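Local coordinates for bile salt hydrolase/transferase (Clostridium perfringens, PDB 2BJF), which hydrolyses the amide bond of glycine- and taurine-conjugated bile salts to release free bile acids, and can also act as a bile acid amine N-acyltransferase, at residues G80-V85 and P138-H143; L173-T178 and F223-R228. All blocks are in the same frame, centred on the assembly; numbering follows the deposited sequence.

Contact 1: residues G80-V85 and P138-H143. With DXC ((3alpha,5beta,12alpha)-3,12-dihydroxycholan-24-oic acid), chain B; TAU (2-aminoethanesulfonic acid), chain C.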
# COMPACT_ATOMS: atom_id res chain seq x y z
N GLY A 80 26.59 -14.50 0.67
CA GLY A 80 26.81 -13.27 -0.09
C GLY A 80 25.58 -12.92 -0.90
O GLY A 80 25.10 -13.72 -1.70
N LEU A 81 25.06 -11.71 -0.68
CA LEU A 81 23.83 -11.24 -1.33
C LEU A 81 24.12 -9.97 -2.12
O LEU A 81 25.01 -9.20 -1.74
CB LEU A 81 22.74 -10.98 -0.28
CG LEU A 81 22.08 -12.15 0.46
CD1 LEU A 81 22.99 -12.79 1.50
CD2 LEU A 81 20.79 -11.70 1.12
N ASN A 82 23.38 -9.76 -3.20
CA ASN A 82 23.57 -8.59 -4.06
C ASN A 82 23.42 -7.27 -3.29
O ASN A 82 22.56 -7.15 -2.41
CB ASN A 82 22.61 -8.62 -5.25
CG ASN A 82 22.92 -7.57 -6.30
OD1 ASN A 82 24.09 -7.27 -6.58
ND2 ASN A 82 21.88 -7.00 -6.90
N PHE A 83 24.27 -6.30 -3.62
CA PHE A 83 24.30 -5.02 -2.92
C PHE A 83 24.73 -3.94 -3.92
O PHE A 83 25.80 -3.36 -3.78
CB PHE A 83 25.27 -5.12 -1.74
CG PHE A 83 25.16 -4.00 -0.73
CD1 PHE A 83 23.94 -3.65 -0.16
CD2 PHE A 83 26.31 -3.32 -0.31
CE1 PHE A 83 23.85 -2.62 0.77
CE2 PHE A 83 26.23 -2.29 0.62
CZ PHE A 83 25.00 -1.95 1.17
N PRO A 84 23.88 -3.67 -4.94
CA PRO A 84 24.27 -2.86 -6.10
C PRO A 84 24.39 -1.37 -5.81
O PRO A 84 25.13 -0.67 -6.50
CB PRO A 84 23.13 -3.11 -7.10
CG PRO A 84 21.96 -3.41 -6.26
CD PRO A 84 22.48 -4.13 -5.04
N VAL A 85 23.66 -0.89 -4.81
CA VAL A 85 23.69 0.53 -4.47
C VAL A 85 24.27 0.70 -3.07
O VAL A 85 24.00 -0.11 -2.17
CB VAL A 85 22.30 1.19 -4.57
CG1 VAL A 85 22.43 2.71 -4.65
CG2 VAL A 85 21.53 0.68 -5.80
N PRO A 138 34.93 -7.21 -13.44
CA PRO A 138 34.38 -6.59 -12.24
C PRO A 138 33.77 -7.62 -11.30
O PRO A 138 33.11 -8.56 -11.75
CB PRO A 138 33.28 -5.67 -12.79
CG PRO A 138 33.68 -5.41 -14.19
CD PRO A 138 34.31 -6.67 -14.66
N ASN A 139 34.02 -7.45 -10.00
CA ASN A 139 33.40 -8.29 -8.98
C ASN A 139 31.94 -7.92 -8.80
O ASN A 139 31.56 -6.76 -8.96
CB ASN A 139 34.14 -8.14 -7.65
CG ASN A 139 35.44 -8.90 -7.62
OD1 ASN A 139 35.47 -10.13 -7.70
ND2 ASN A 139 36.55 -8.18 -7.49
N THR A 140 31.12 -8.92 -8.47
CA THR A 140 29.72 -8.70 -8.14
C THR A 140 29.63 -7.80 -6.91
O THR A 140 30.42 -7.93 -5.97
CB THR A 140 28.99 -10.04 -7.87
OG1 THR A 140 29.24 -10.95 -8.95
CG2 THR A 140 27.48 -9.84 -7.73
N THR A 141 28.68 -6.86 -6.94
CA THR A 141 28.42 -5.98 -5.80
C THR A 141 27.72 -6.79 -4.71
O THR A 141 26.64 -7.33 -4.93
CB THR A 141 27.55 -4.78 -6.22
OG1 THR A 141 26.37 -5.25 -6.88
CG2 THR A 141 28.32 -3.86 -7.15
N LEU A 142 28.36 -6.87 -3.54
CA LEU A 142 27.91 -7.79 -2.50
C LEU A 142 27.92 -7.20 -1.09
O LEU A 142 28.72 -6.32 -0.77
CB LEU A 142 28.79 -9.05 -2.49
CG LEU A 142 28.81 -9.98 -3.70
CD1 LEU A 142 30.06 -10.85 -3.64
CD2 LEU A 142 27.55 -10.83 -3.79
N HIS A 143 27.00 -7.70 -0.27
CA HIS A 143 27.11 -7.62 1.18
C HIS A 143 26.86 -9.01 1.77
O HIS A 143 26.33 -9.89 1.09
CB HIS A 143 26.21 -6.53 1.78
CG HIS A 143 24.74 -6.77 1.62
ND1 HIS A 143 23.80 -6.08 2.37
CD2 HIS A 143 24.04 -7.61 0.82
CE1 HIS A 143 22.59 -6.49 2.03
NE2 HIS A 143 22.71 -7.41 1.09
C1 DXC B . 31.94 -12.31 -12.83
C2 DXC B . 32.56 -12.20 -11.44
C3 DXC B . 33.16 -13.53 -10.94
C4 DXC B . 32.20 -14.73 -11.04
C5 DXC B . 31.58 -14.78 -12.44
C6 DXC B . 30.94 -13.46 -12.88
C7 DXC B . 33.73 -13.33 -9.53
C8 DXC B . 32.66 -13.27 -8.43
C9 DXC B . 31.61 -14.38 -8.53
C10 DXC B . 31.09 -14.59 -9.96
C11 DXC B . 30.39 -14.06 -7.66
C12 DXC B . 29.31 -15.14 -7.64
C13 DXC B . 28.82 -15.40 -9.07
C14 DXC B . 29.99 -15.67 -10.03
C15 DXC B . 30.60 -13.64 -6.20
C16 DXC B . 29.21 -13.84 -5.59
C17 DXC B . 28.32 -14.46 -6.68
C18 DXC B . 32.97 -16.03 -10.84
C19 DXC B . 27.13 -15.24 -6.10
O1 DXC B . 28.03 -14.31 -9.56
O2 DXC B . 31.26 -11.08 -13.14
C20 DXC B . 29.83 -16.46 -7.04
C21 DXC B . 26.16 -14.32 -5.34
C22 DXC B . 25.56 -13.23 -6.23
C23 DXC B . 24.25 -12.70 -5.70
O3 DXC B . 23.70 -13.27 -4.73
O4 DXC B . 23.76 -11.69 -6.26
C24 DXC B . 26.34 -16.08 -7.11
C1 TAU C . 19.15 -4.99 -8.79
C2 TAU C . 19.13 -6.24 -8.59
N1 TAU C . 19.28 -3.84 -9.25
S TAU C . 18.78 -6.82 -7.17
O1 TAU C . 19.37 -5.97 -6.11
O2 TAU C . 17.31 -6.87 -7.00
O3 TAU C . 19.34 -8.18 -7.07
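Leu81 and His143 form an antiparallel hydrogen-bonded pair. Leu81 N gives its hydrogen to His143 O at 2.8 Å, and His143 N returns a bond to Leu81 O at 2.9 Å. After Asn82, which makes a non-hydrogen-bonded pair with Leu142, the chain leaves the strand, and Phe83 N bonds to Thr141 O (2.9 Å). Thr141 OG1 donates to Asn82 OD1 at 3.1 Å, tilted 23° from the amide's carbonyl plane. The two side chains run side by side. Asn82 is modelled in two conformers; in the one described here this bond would help to set the turn of the amide. Asn82 ND2 makes a weak bond to O3 of the taurine sulfonate (2.8 Å). The ring of Pro84 touches the same sulfonate, with CG near O1.

The rings of Phe83 and His143 form an offset stack, with centroids 4.4 Å apart and planes only 6° from parallel. His143 CG sits between its backbone N and carbonyl carbon (chi1 66°), which lays the imidazole over one face of Phe83. Val85 O lies over the opposite face. The imidazole ND1 bonds outside the pair, to Glu157. Leu142 turns its CD1 to the deoxycholate, 3.7 Å from C16, while its CD2 packs on Leu81 O. Pro138 O accepts a weak bond from the steroid hydroxyl O2. The arrangement is a strand pair lining the product pocket of an Ntn-hydrolase, with the cholyl and tauryl product sites next to it.

Contact 2: residues L173-T178 and F223-R228; sequences LTNSPT and FTPASR
Thr174 OG1 lies between its own backbone N and carbonyl carbon, and from there it donates to Pro225 O at 2.9 Å. It meets that carbonyl from well above its plane, not along a lone pair. The Arg228 chain bends at chi3 (-77°), which turns the guanidinium back so that NE meets Phe223 O at 2.8 Å. NH2 of Arg228 then bonds Asn175 OD1 at 2.8 Å, nearly straight at 169° and in the plane of both groups. The amide and guanidinium planes themselves are 66° apart. Pro225 CA lies over one face of the guanidinium, off its centre. Pro225 CG packs on Asn175 CB at 3.7 Å, and its CB lies against Ser176 O. One water accepts from Ala226 N and donates to Ser176 O, joining the helix start to the loop. Arg228 NH1 also bonds Cys2 O, and Asn175 OD1 takes a second bond from Cys2 N. Arg228 thus holds both Asn175 and the backbone of Cys2, the nucleophile. The positive charge of the arginine would be expected to polarise the amide oxygen that faces the Cys2 amine.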
# COMPACT_ATOMS: atom_id res chain seq x y z
N LEU A 173 18.13 -10.64 5.93
CA LEU A 173 18.83 -9.68 5.07
C LEU A 173 18.29 -9.80 3.65
O LEU A 173 17.90 -10.88 3.22
CB LEU A 173 20.34 -9.95 5.08
CG LEU A 173 21.26 -8.90 4.44
CD1 LEU A 173 21.23 -7.59 5.22
CD2 LEU A 173 22.69 -9.42 4.33
N THR A 174 18.23 -8.68 2.94
CA THR A 174 17.95 -8.73 1.50
C THR A 174 19.06 -8.03 0.71
O THR A 174 20.21 -8.47 0.73
CB THR A 174 16.54 -8.19 1.13
OG1 THR A 174 16.41 -6.83 1.53
CG2 THR A 174 15.44 -9.04 1.78
N ASN A 175 18.70 -6.94 0.04
CA ASN A 175 19.64 -6.21 -0.80
C ASN A 175 19.64 -4.72 -0.41
O ASN A 175 19.38 -4.40 0.75
CB ASN A 175 19.32 -6.44 -2.28
CG ASN A 175 19.15 -7.93 -2.61
OD1 ASN A 175 18.03 -8.42 -2.77
ND2 ASN A 175 20.27 -8.65 -2.69
N SER A 176 19.95 -3.83 -1.35
CA SER A 176 20.03 -2.39 -1.07
C SER A 176 18.67 -1.80 -0.68
O SER A 176 17.63 -2.29 -1.13
CB SER A 176 20.63 -1.65 -2.26
OG SER A 176 21.98 -2.05 -2.47
N PRO A 177 18.65 -0.73 0.15
CA PRO A 177 19.76 0.05 0.74
C PRO A 177 20.50 -0.64 1.89
O PRO A 177 20.37 -1.85 2.09
CB PRO A 177 19.07 1.33 1.24
CG PRO A 177 17.64 1.23 0.85
CD PRO A 177 17.35 -0.20 0.58
N THR A 178 21.26 0.15 2.64
CA THR A 178 22.08 -0.35 3.75
C THR A 178 21.23 -0.96 4.86
O THR A 178 20.03 -0.69 4.96
CB THR A 178 22.98 0.76 4.33
OG1 THR A 178 22.16 1.83 4.83
CG2 THR A 178 23.94 1.30 3.28
N PHE A 223 8.35 -7.27 -5.14
CA PHE A 223 9.57 -8.06 -5.02
C PHE A 223 10.84 -7.22 -4.85
O PHE A 223 11.95 -7.75 -4.99
CB PHE A 223 9.70 -9.03 -6.20
CG PHE A 223 8.55 -10.00 -6.31
CD1 PHE A 223 8.56 -11.19 -5.60
CD2 PHE A 223 7.47 -9.71 -7.14
CE1 PHE A 223 7.50 -12.09 -5.69
CE2 PHE A 223 6.40 -10.61 -7.24
CZ PHE A 223 6.42 -11.80 -6.52
N THR A 224 10.69 -5.93 -4.55
CA THR A 224 11.86 -5.09 -4.25
C THR A 224 12.53 -5.56 -2.96
O THR A 224 11.87 -6.17 -2.11
CB THR A 224 11.52 -3.58 -4.12
OG1 THR A 224 10.60 -3.38 -3.05
CG2 THR A 224 10.96 -3.03 -5.43
N PRO A 225 13.84 -5.30 -2.82
CA PRO A 225 14.56 -5.68 -1.60
C PRO A 225 13.92 -5.16 -0.31
O PRO A 225 13.82 -5.90 0.67
CB PRO A 225 15.95 -5.08 -1.80
CG PRO A 225 16.11 -5.00 -3.28
CD PRO A 225 14.74 -4.66 -3.80
N ALA A 226 13.47 -3.90 -0.31
CA ALA A 226 12.86 -3.31 0.88
C ALA A 226 11.55 -4.01 1.28
O ALA A 226 11.33 -4.31 2.45
CB ALA A 226 12.63 -1.81 0.69
N SER A 227 10.71 -4.29 0.29
CA SER A 227 9.44 -4.97 0.54
C SER A 227 9.64 -6.41 1.02
O SER A 227 8.95 -6.87 1.93
CB SER A 227 8.55 -4.94 -0.70
OG SER A 227 8.18 -3.61 -1.00
N ARG A 228 10.60 -7.10 0.41
CA ARG A 228 10.93 -8.47 0.82
C ARG A 228 11.50 -8.52 2.24
O ARG A 228 11.18 -9.43 3.00
CB ARG A 228 11.88 -9.13 -0.19
CG ARG A 228 11.22 -9.43 -1.52
CD ARG A 228 12.12 -10.23 -2.45
NE ARG A 228 13.16 -9.42 -3.09
CZ ARG A 228 14.42 -9.34 -2.67
NH1 ARG A 228 14.82 -10.00 -1.59
NH2 ARG A 228 15.29 -8.58 -3.32
O HOH W 1 14.78 -1.87 -2.03

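Overall arrangement
Contact 1 is partly buried and joins two strands of the larger sheet, while contact 2 is fully buried and ties a loop to the start of helix 225-243. They meet directly. Asn175 ND2 bonds Asn82 O at 2.8 Å, and His143 NE2 reaches Thr174 O at 2.7 Å; both are probable hydrogen bonds. Asn82, Pro84 and Asn175 together make the taurine pocket in this chain. Contact 1 relies on backbone pairing and a ring stack and meets both products. Contact 2 relies on side-chain bonds, one water and a buried guanidinium turned toward Cys2. Both also pack against the second subunit, at Leu210 and nearby residues.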